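Local coordinates for protein Thf1 (Thermosynechococcus elongatus, PDB 5MJR), which may take part in photosynthetic membrane biogenesis and associates with the FtsH protease complex involved in photosystem II repair, at residues A[40-45]-A[201-206]; A[154-159]-A[182-187]; A[173-178]-A[187-192]. One frame throughout, in Å; residues are numbered along the deposited sequence.

Contacts 2 and 3 are neighbours, their centres about 7 Å apart, and both use helix 186-198: contact 2 sets its first turn and the loop before it against helix 150-162, contact 3 pairs it with helix 171-178. Leu156 joins the two, its CD2 lying 3.8 Å from Leu175 CD2. Contact 2 is buried and wholly aliphatic, whereas contact 3 grades from leucine and valine inside to a salt-bridge network and a sulfate outside. Contact 1 lies at the surface, its centre about 26 Å from that of contact 2, and brings the last modelled residues to helix 41-58 through apolar side chains without a hydrogen bond across.

Contact 1. Residues A[40-45]-A[201-206]; sequences HSIYRR and DKINQA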
loop_
_atom_site.group_PDB
_atom_site.type_symbol
_atom_site.label_atom_id
_atom_site.label_comp_id
_atom_site.label_asym_id
_atom_site.label_seq_id
_atom_site.Cartn_x
_atom_site.Cartn_y
_atom_site.Cartn_z
ATOM N N HIS A 40 1.651 -16.152 -15.200
ATOM C CA HIS A 40 0.365 -16.802 -15.353
ATOM C C HIS A 40 -0.769 -15.843 -15.474
ATOM O O HIS A 40 -0.765 -14.790 -14.779
ATOM C CB HIS A 40 0.128 -17.753 -14.161
ATOM C CG HIS A 40 -0.970 -18.691 -14.364
ATOM N ND1 HIS A 40 -2.268 -18.377 -14.100
ATOM C CD2 HIS A 40 -0.962 -19.972 -14.866
ATOM C CE1 HIS A 40 -3.040 -19.380 -14.515
ATOM N NE2 HIS A 40 -2.250 -20.360 -14.957
ATOM N N SER A 41 -1.775 -16.115 -16.270
ATOM C CA SER A 41 -2.961 -15.255 -16.401
ATOM C C SER A 41 -3.619 -14.788 -15.125
ATOM O O SER A 41 -4.087 -13.676 -15.060
ATOM C CB SER A 41 -4.039 -15.895 -17.336
ATOM O OG SER A 41 -4.371 -17.131 -16.879
ATOM N N ILE A 42 -3.648 -15.664 -14.120
ATOM C CA ILE A 42 -4.250 -15.230 -12.847
ATOM C C ILE A 42 -3.535 -13.963 -12.345
ATOM O O ILE A 42 -4.203 -13.004 -11.867
ATOM C CB ILE A 42 -4.135 -16.371 -11.833
ATOM C CG1 ILE A 42 -5.018 -17.540 -12.147
ATOM C CG2 ILE A 42 -4.446 -15.867 -10.436
ATOM C CD1 ILE A 42 -4.717 -18.799 -11.361
ATOM N N TYR A 43 -2.214 -13.992 -12.416
ATOM C CA TYR A 43 -1.393 -12.919 -11.866
ATOM C C TYR A 43 -1.254 -11.741 -12.813
ATOM O O TYR A 43 -1.241 -10.602 -12.357
ATOM C CB TYR A 43 -0.039 -13.500 -11.478
ATOM C CG TYR A 43 -0.171 -14.378 -10.278
ATOM C CD1 TYR A 43 -0.297 -13.843 -9.000
ATOM C CD2 TYR A 43 -0.266 -15.753 -10.353
ATOM C CE1 TYR A 43 -0.440 -14.618 -7.881
ATOM C CE2 TYR A 43 -0.444 -16.562 -9.267
ATOM C CZ TYR A 43 -0.519 -16.009 -8.019
ATOM O OH TYR A 43 -0.709 -16.753 -6.917
ATOM N N ARG A 44 -1.304 -11.985 -14.118
ATOM C CA ARG A 44 -1.325 -10.841 -15.079
ATOM C C ARG A 44 -2.546 -9.987 -14.789
ATOM O O ARG A 44 -2.440 -8.736 -14.867
ATOM C CB ARG A 44 -1.329 -11.322 -16.513
ATOM C CG ARG A 44 -0.025 -11.931 -16.909
ATOM C CD ARG A 44 0.269 -12.026 -18.426
ATOM N NE ARG A 44 -0.909 -12.377 -19.262
ATOM C CZ ARG A 44 -1.279 -13.617 -19.599
ATOM N NH1 ARG A 44 -0.655 -14.699 -19.164
ATOM N NH2 ARG A 44 -2.358 -13.840 -20.363
ATOM N N ARG A 45 -3.705 -10.579 -14.443
ATOM C CA ARG A 45 -4.853 -9.784 -14.170
ATOM C C ARG A 45 -4.609 -8.829 -12.950
ATOM O O ARG A 45 -4.892 -7.638 -12.991
ATOM C CB ARG A 45 -6.096 -10.635 -13.910
ATOM C CG ARG A 45 -6.642 -11.394 -15.063
ATOM C CD ARG A 45 -8.058 -12.008 -14.897
ATOM N NE ARG A 45 -8.095 -13.205 -14.008
ATOM C CZ ARG A 45 -7.777 -14.466 -14.404
ATOM N NH1 ARG A 45 -7.392 -14.737 -15.670
ATOM N NH2 ARG A 45 -7.886 -15.507 -13.557
ATOM N N ASP A 201 -8.692 -14.362 -0.292
ATOM C CA ASP A 201 -8.505 -15.722 -0.845
ATOM C C ASP A 201 -8.994 -15.804 -2.298
ATOM O O ASP A 201 -8.827 -16.850 -2.930
ATOM C CB ASP A 201 -9.271 -16.767 -0.037
ATOM C CG ASP A 201 -8.893 -18.223 -0.381
ATOM O OD1 ASP A 201 -7.683 -18.686 -0.292
ATOM O OD2 ASP A 201 -9.935 -18.888 -0.682
ATOM N N LYS A 202 -9.574 -14.713 -2.816
ATOM C CA LYS A 202 -10.198 -14.740 -4.183
ATOM C C LYS A 202 -9.224 -15.139 -5.306
ATOM O O LYS A 202 -9.563 -15.981 -6.207
ATOM C CB LYS A 202 -10.917 -13.452 -4.465
ATOM C CG LYS A 202 -12.229 -13.333 -3.640
ATOM C CD LYS A 202 -13.368 -13.075 -4.576
ATOM C CE LYS A 202 -14.689 -12.862 -3.848
ATOM N NZ LYS A 202 -15.401 -11.709 -4.519
ATOM N N ILE A 203 -7.953 -14.746 -5.148
ATOM C CA ILE A 203 -6.973 -15.100 -6.168
ATOM C C ILE A 203 -6.713 -16.630 -6.168
ATOM O O ILE A 203 -6.236 -17.181 -7.173
ATOM C CB ILE A 203 -5.649 -14.391 -5.929
ATOM C CG1 ILE A 203 -4.768 -14.394 -7.196
ATOM C CG2 ILE A 203 -4.953 -14.958 -4.680
ATOM C CD1 ILE A 203 -3.689 -13.340 -7.250
ATOM N N ASN A 204 -7.073 -17.367 -5.085
ATOM C CA ASN A 204 -6.923 -18.830 -5.001
ATOM C C ASN A 204 -8.132 -19.610 -5.448
ATOM O O ASN A 204 -8.105 -20.841 -5.327
ATOM C CB ASN A 204 -6.634 -19.172 -3.521
ATOM C CG ASN A 204 -5.327 -18.602 -3.042
ATOM O OD1 ASN A 204 -4.321 -18.541 -3.728
ATOM N ND2 ASN A 204 -5.406 -18.048 -1.817
ATOM N N GLN A 205 -9.150 -18.915 -5.932
ATOM C CA GLN A 205 -10.434 -19.542 -6.296
ATOM C C GLN A 205 -10.712 -19.449 -7.771
ATOM O O GLN A 205 -10.143 -18.591 -8.442
ATOM C CB GLN A 205 -11.569 -18.815 -5.548
ATOM C CG GLN A 205 -11.364 -18.764 -4.038
ATOM C CD GLN A 205 -12.433 -18.007 -3.266
ATOM O OE1 GLN A 205 -13.455 -17.642 -3.832
ATOM N NE2 GLN A 205 -12.170 -17.761 -1.944
ATOM N N ALA A 206 -11.586 -20.297 -8.317
ATOM C CA ALA A 206 -11.976 -20.163 -9.800
ATOM C C ALA A 206 -12.684 -18.845 -10.016
ATOM O O ALA A 206 -12.616 -18.158 -11.058
ATOM C CB ALA A 206 -12.853 -21.288 -10.265
#
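Ile203 meets two consecutive residues of the first turn of helix 41-58 with successive atoms of one branch. Its CG1 lies 3.6 Å from Ile42 CG2, and its terminal CD1 comes 3.5 Å from Tyr43 CE1, approaching the ring obliquely. With CG1 anti to the backbone N (chi1 -162°), this branch of Ile203 extends to the tyrosine, and the two side chains cross at about a right angle. Ile42 CG2 also lies over one face of the Tyr43 ring, offset toward its rim, while Tyr84 meets that ring edge-to-face. Further out, local polar bonds brace each segment. His40 caps helix 41-58: its ND1 accepts from Ile42 N at 3.0 Å, nearly straight at 168° although tilted from the ring plane. On the other side, Asp201 OD1 accepts from Asn204 ND2 at 2.8 Å, and together with the backbone bond from Asn204 N to Asp201 O this spans the short turn carrying Ile203. No hydrogen bond crosses between 40-45 and 201-206. A small apolar surface contact results, joining the 3-10 turn 202-204 beyond helix 186-198 to a histidine N-capped helix start.

Contact 2. Residues A[154-159]-A[182-187]; sequences VGLYAF and IPLPIE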
loop_
_atom_site.group_PDB
_atom_site.type_symbol
_atom_site.label_atom_id
_atom_site.label_comp_id
_atom_site.label_asym_id
_atom_site.label_seq_id
_atom_site.Cartn_x
_atom_site.Cartn_y
_atom_site.Cartn_z
ATOM N N VAL A 154 -4.721 0.218 2.871
ATOM C CA VAL A 154 -3.884 -0.956 2.989
ATOM C C VAL A 154 -2.631 -0.608 3.772
ATOM O O VAL A 154 -2.185 -1.348 4.649
ATOM C CB VAL A 154 -3.645 -1.634 1.628
ATOM C CG1 VAL A 154 -2.669 -2.802 1.788
ATOM C CG2 VAL A 154 -4.978 -2.082 1.004
ATOM N N GLY A 155 -1.996 0.484 3.399
ATOM C CA GLY A 155 -0.827 0.931 4.093
ATOM C C GLY A 155 -1.095 1.154 5.621
ATOM O O GLY A 155 -0.259 0.781 6.455
ATOM N N LEU A 156 -2.216 1.852 5.920
ATOM C CA LEU A 156 -2.554 2.069 7.344
ATOM C C LEU A 156 -2.651 0.735 8.093
ATOM O O LEU A 156 -2.101 0.588 9.156
ATOM C CB LEU A 156 -3.825 2.870 7.465
ATOM C CG LEU A 156 -4.304 3.139 8.860
ATOM C CD1 LEU A 156 -3.353 4.000 9.669
ATOM C CD2 LEU A 156 -5.686 3.681 8.921
ATOM N N TYR A 157 -3.328 -0.239 7.507
ATOM C CA TYR A 157 -3.465 -1.540 8.149
ATOM C C TYR A 157 -2.129 -2.196 8.398
ATOM O O TYR A 157 -1.874 -2.745 9.498
ATOM C CB TYR A 157 -4.376 -2.411 7.279
ATOM C CG TYR A 157 -4.609 -3.735 7.955
ATOM C CD1 TYR A 157 -5.520 -3.928 8.954
ATOM C CD2 TYR A 157 -3.942 -4.856 7.482
ATOM C CE1 TYR A 157 -5.775 -5.200 9.441
ATOM C CE2 TYR A 157 -4.151 -6.132 7.996
ATOM C CZ TYR A 157 -5.048 -6.279 9.007
ATOM O OH TYR A 157 -5.278 -7.559 9.488
ATOM N N ALA A 158 -1.235 -2.120 7.414
ATOM C CA ALA A 158 0.097 -2.706 7.619
ATOM C C ALA A 158 0.881 -2.053 8.715
ATOM O O ALA A 158 1.561 -2.702 9.485
ATOM C CB ALA A 158 0.900 -2.684 6.302
ATOM N N PHE A 159 0.750 -0.714 8.802
ATOM C CA PHE A 159 1.345 -0.034 9.952
ATOM C C PHE A 159 0.752 -0.475 11.261
ATOM O O PHE A 159 1.523 -0.759 12.207
ATOM C CB PHE A 159 1.141 1.475 9.730
ATOM C CG PHE A 159 1.260 2.297 10.992
ATOM C CD1 PHE A 159 2.425 2.279 11.773
ATOM C CD2 PHE A 159 0.227 3.051 11.458
ATOM C CE1 PHE A 159 2.523 3.031 12.928
ATOM C CE2 PHE A 159 0.304 3.776 12.651
ATOM C CZ PHE A 159 1.445 3.739 13.367
ATOM N N ILE A 182 -6.602 12.092 12.755
ATOM C CA ILE A 182 -5.950 12.236 11.458
ATOM C C ILE A 182 -6.967 12.595 10.403
ATOM O O ILE A 182 -8.132 12.187 10.463
ATOM C CB ILE A 182 -5.130 10.960 11.134
ATOM C CG1 ILE A 182 -6.003 9.756 10.882
ATOM C CG2 ILE A 182 -4.054 10.714 12.157
ATOM C CD1 ILE A 182 -5.310 8.480 10.408
ATOM N N PRO A 183 -6.489 13.267 9.301
ATOM C CA PRO A 183 -7.352 13.691 8.215
ATOM C C PRO A 183 -7.595 12.612 7.180
ATOM O O PRO A 183 -8.399 12.819 6.249
ATOM C CB PRO A 183 -6.632 14.920 7.625
ATOM C CG PRO A 183 -5.215 14.659 7.963
ATOM C CD PRO A 183 -5.185 13.963 9.245
ATOM N N LEU A 184 -6.886 11.485 7.301
ATOM C CA LEU A 184 -7.188 10.380 6.425
ATOM C C LEU A 184 -8.672 10.026 6.611
ATOM O O LEU A 184 -9.162 9.965 7.730
ATOM C CB LEU A 184 -6.239 9.216 6.769
ATOM C CG LEU A 184 -6.069 8.079 5.898
ATOM C CD1 LEU A 184 -5.461 8.351 4.580
ATOM C CD2 LEU A 184 -5.332 6.997 6.615
ATOM N N PRO A 185 -9.435 9.774 5.539
ATOM C CA PRO A 185 -10.907 9.593 5.720
ATOM C C PRO A 185 -11.238 8.195 6.196
ATOM O O PRO A 185 -11.323 7.176 5.466
ATOM C CB PRO A 185 -11.434 9.831 4.303
ATOM C CG PRO A 185 -10.289 9.389 3.437
ATOM C CD PRO A 185 -9.073 9.851 4.130
ATOM N N ILE A 186 -11.401 8.111 7.505
ATOM C CA ILE A 186 -11.515 6.807 8.165
ATOM C C ILE A 186 -12.802 6.022 7.708
ATOM O O ILE A 186 -12.753 4.787 7.659
ATOM C CB ILE A 186 -11.440 6.931 9.721
ATOM C CG1 ILE A 186 -9.965 7.199 10.170
ATOM C CG2 ILE A 186 -11.835 5.673 10.415
ATOM C CD1 ILE A 186 -8.962 6.099 9.867
ATOM N N GLU A 187 -13.884 6.691 7.300
ATOM C CA GLU A 187 -15.015 5.887 6.817
ATOM C C GLU A 187 -14.715 5.149 5.509
ATOM O O GLU A 187 -15.155 4.020 5.285
ATOM C CB GLU A 187 -16.361 6.643 6.728
ATOM C CG GLU A 187 -16.955 7.071 8.109
ATOM C CD GLU A 187 -17.176 5.869 9.075
ATOM O OE1 GLU A 187 -18.026 4.996 8.717
ATOM O OE2 GLU A 187 -16.503 5.814 10.172
#
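Leu156 and Leu184 turn their branches toward each other with nearly the same torsions: CG is anti to the backbone N in both, chi1 179° in Leu156 and -166° in Leu184. Their CD2 methyls meet at 4.1 Å as the side chains slide past each other in opposite directions. The same Leu156 CD2 reaches Ile186 CD1 at 4.2 Å, this time with the side chains crossing at about a right angle. One methyl of helix 150-162 therefore touches both the loop before helix 186-198 and the first turn of that helix, on either side of Pro185, its N-cap residue. Around this pair of contacts the shell is again largely aliphatic. Leu175 of helix 171-178 packs on Ile186, Val189 on Leu156 and Leu184, and Leu142 covers more of Leu156, while His144 borders Leu184. All three touching residues are buried, and the site lies about 10 Å from the centre of the chain, where three helices and two loop segments converge. Methyl groups alone meet between 154-159 and 182-187, at separations of ordinary van der Waals contact, so cohesion here probably depends on exclusion of water and on the fit of branched side chains rather than on directional bonds.

Contact 3. Residues A[173-178]-A[187-192]; sequences ETLDQL and EKVKRD. With SO4 (sulfate ion), chain B.
Lys190 and Asp176 form a salt bridge between two antiparallel helices, 171-178 and 186-198, successive in the chain and joined by a loop as a helical hairpin; the axes of the two segments stand 10.7 Å apart at 158°. Lys190 NZ donates to Asp176 OD1 at 2.6 Å, on the syn side and 22° out of the carboxylate plane. A weak 3.4 Å bond from Lys190 NZ to Glu187 OE2 completes a three-residue network, in which the ammonium probably eases the repulsion between the two carboxylates. Put in this place, a methionine would probably leave the nearby carboxylates of Asp176 and Glu187 without the positive charge they share. Elsewhere on helix 186-198, Arg191 holds Asp192 side-on through NE and NH2, and Tyr148 OH makes a further hydrogen bond to Asp192 OD2. The outer edge of the guanidinium takes a sulfate, probably from the crystallisation liquor: Arg191 NH1 bonds to sulfate O2 at 2.8 Å and Arg191 NH2 to sulfate O3, while Lys188 NZ holds sulfate O1 at 2.6 Å. Between the helices the extended Lys190 chain slides past Leu175, whose CD1 touches Lys190 CG at 3.7 Å. Deeper in, on the side facing helix 150-162, Leu175 CD2 lies 4.1 Å from Val189 CG1.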
loop_
_atom_site.group_PDB
_atom_site.type_symbol
_atom_site.label_atom_id
_atom_site.label_comp_id
_atom_site.label_asym_id
_atom_site.label_seq_id
_atom_site.Cartn_x
_atom_site.Cartn_y
_atom_site.Cartn_z
ATOM N N GLU A 173 -12.172 -0.485 16.980
ATOM C CA GLU A 173 -11.887 0.445 18.012
ATOM C C GLU A 173 -10.726 1.322 17.630
ATOM O O GLU A 173 -10.689 2.530 17.859
ATOM C CB GLU A 173 -11.547 -0.367 19.279
ATOM C CG GLU A 173 -11.550 0.379 20.544
ATOM C CD GLU A 173 -12.516 -0.382 21.543
ATOM O OE1 GLU A 173 -12.668 0.052 22.760
ATOM O OE2 GLU A 173 -13.172 -1.410 21.073
ATOM N N THR A 174 -9.717 0.702 17.033
ATOM C CA THR A 174 -8.518 1.468 16.629
ATOM C C THR A 174 -8.866 2.582 15.593
ATOM O O THR A 174 -8.400 3.731 15.727
ATOM C CB THR A 174 -7.416 0.510 16.093
ATOM O OG1 THR A 174 -7.013 -0.340 17.183
ATOM C CG2 THR A 174 -6.284 1.257 15.476
ATOM N N LEU A 175 -9.586 2.171 14.551
ATOM C CA LEU A 175 -9.975 3.099 13.516
ATOM C C LEU A 175 -10.799 4.284 14.107
ATOM O O LEU A 175 -10.620 5.425 13.760
ATOM C CB LEU A 175 -10.665 2.417 12.365
ATOM C CG LEU A 175 -9.773 1.462 11.568
ATOM C CD1 LEU A 175 -10.582 0.723 10.530
ATOM C CD2 LEU A 175 -8.534 2.114 10.931
ATOM N N ASP A 176 -11.725 3.932 14.988
ATOM C CA ASP A 176 -12.504 4.964 15.666
ATOM C C ASP A 176 -11.670 5.933 16.508
ATOM O O ASP A 176 -12.011 7.109 16.550
ATOM C CB ASP A 176 -13.577 4.348 16.489
ATOM C CG ASP A 176 -14.749 3.800 15.672
ATOM O OD1 ASP A 176 -14.887 4.191 14.445
ATOM O OD2 ASP A 176 -15.517 3.016 16.267
ATOM N N GLN A 177 -10.621 5.458 17.134
ATOM C CA GLN A 177 -9.732 6.327 17.905
ATOM C C GLN A 177 -8.971 7.299 16.960
ATOM O O GLN A 177 -8.620 8.397 17.292
ATOM C CB GLN A 177 -8.713 5.499 18.672
ATOM C CG GLN A 177 -9.246 4.707 19.847
ATOM C CD GLN A 177 -8.206 4.069 20.722
ATOM O OE1 GLN A 177 -8.136 2.822 20.879
ATOM N NE2 GLN A 177 -7.414 4.929 21.359
ATOM N N LEU A 178 -8.578 6.802 15.777
ATOM C CA LEU A 178 -7.826 7.610 14.825
ATOM C C LEU A 178 -8.717 8.677 14.160
ATOM O O LEU A 178 -8.168 9.710 13.754
ATOM C CB LEU A 178 -7.200 6.714 13.751
ATOM C CG LEU A 178 -6.044 5.898 14.196
ATOM C CD1 LEU A 178 -5.620 4.846 13.136
ATOM C CD2 LEU A 178 -4.843 6.800 14.538
ATOM N N GLU A 187 -13.884 6.691 7.300
ATOM C CA GLU A 187 -15.015 5.887 6.817
ATOM C C GLU A 187 -14.715 5.149 5.509
ATOM O O GLU A 187 -15.155 4.020 5.285
ATOM C CB GLU A 187 -16.361 6.643 6.728
ATOM C CG GLU A 187 -16.955 7.071 8.109
ATOM C CD GLU A 187 -17.176 5.869 9.075
ATOM O OE1 GLU A 187 -18.026 4.996 8.717
ATOM O OE2 GLU A 187 -16.503 5.814 10.172
ATOM N N LYS A 188 -13.953 5.804 4.629
ATOM C CA LYS A 188 -13.437 5.141 3.436
ATOM C C LYS A 188 -12.389 4.094 3.724
ATOM O O LYS A 188 -12.426 3.015 3.121
ATOM C CB LYS A 188 -12.800 6.217 2.512
ATOM C CG LYS A 188 -13.783 7.213 2.016
ATOM C CD LYS A 188 -13.086 8.136 0.999
ATOM C CE LYS A 188 -14.095 9.095 0.490
ATOM N NZ LYS A 188 -13.569 9.968 -0.544
ATOM N N VAL A 189 -11.542 4.304 4.732
ATOM C CA VAL A 189 -10.633 3.280 5.181
ATOM C C VAL A 189 -11.384 2.013 5.615
ATOM O O VAL A 189 -10.991 0.892 5.263
ATOM C CB VAL A 189 -9.685 3.780 6.255
ATOM C CG1 VAL A 189 -8.858 2.687 6.880
ATOM C CG2 VAL A 189 -8.759 4.874 5.720
ATOM N N LYS A 190 -12.429 2.162 6.441
ATOM C CA LYS A 190 -13.191 0.999 6.901
ATOM C C LYS A 190 -13.698 0.225 5.693
ATOM O O LYS A 190 -13.629 -0.998 5.656
ATOM C CB LYS A 190 -14.336 1.474 7.820
ATOM C CG LYS A 190 -13.821 1.918 9.211
ATOM C CD LYS A 190 -15.039 2.382 9.989
ATOM C CE LYS A 190 -14.610 2.925 11.345
ATOM N NZ LYS A 190 -15.746 3.208 12.170
ATOM N N ARG A 191 -14.371 0.958 4.806
ATOM C CA ARG A 191 -14.900 0.367 3.596
ATOM C C ARG A 191 -13.852 -0.402 2.816
ATOM O O ARG A 191 -14.054 -1.558 2.411
ATOM C CB ARG A 191 -15.508 1.483 2.734
ATOM C CG ARG A 191 -15.889 1.040 1.322
ATOM C CD ARG A 191 -16.033 2.267 0.370
ATOM N NE ARG A 191 -14.722 2.790 0.011
ATOM C CZ ARG A 191 -14.483 3.948 -0.589
ATOM N NH1 ARG A 191 -15.473 4.784 -0.891
ATOM N NH2 ARG A 191 -13.204 4.315 -0.825
ATOM N N ASP A 192 -12.735 0.223 2.569
ATOM C CA ASP A 192 -11.696 -0.330 1.752
ATOM C C ASP A 192 -10.986 -1.502 2.434
ATOM O O ASP A 192 -10.602 -2.451 1.739
ATOM C CB ASP A 192 -10.694 0.760 1.334
ATOM C CG ASP A 192 -11.293 1.773 0.359
ATOM O OD1 ASP A 192 -12.325 1.442 -0.285
ATOM O OD2 ASP A 192 -10.776 2.898 0.226
HETATM S S SO4 B . -13.248 7.309 -3.120
HETATM O O1 SO4 B . -12.668 8.607 -2.629
HETATM O O2 SO4 B . -14.490 7.034 -2.327
HETATM O O3 SO4 B . -12.199 6.266 -2.878
HETATM O O4 SO4 B . -13.631 7.296 -4.517
#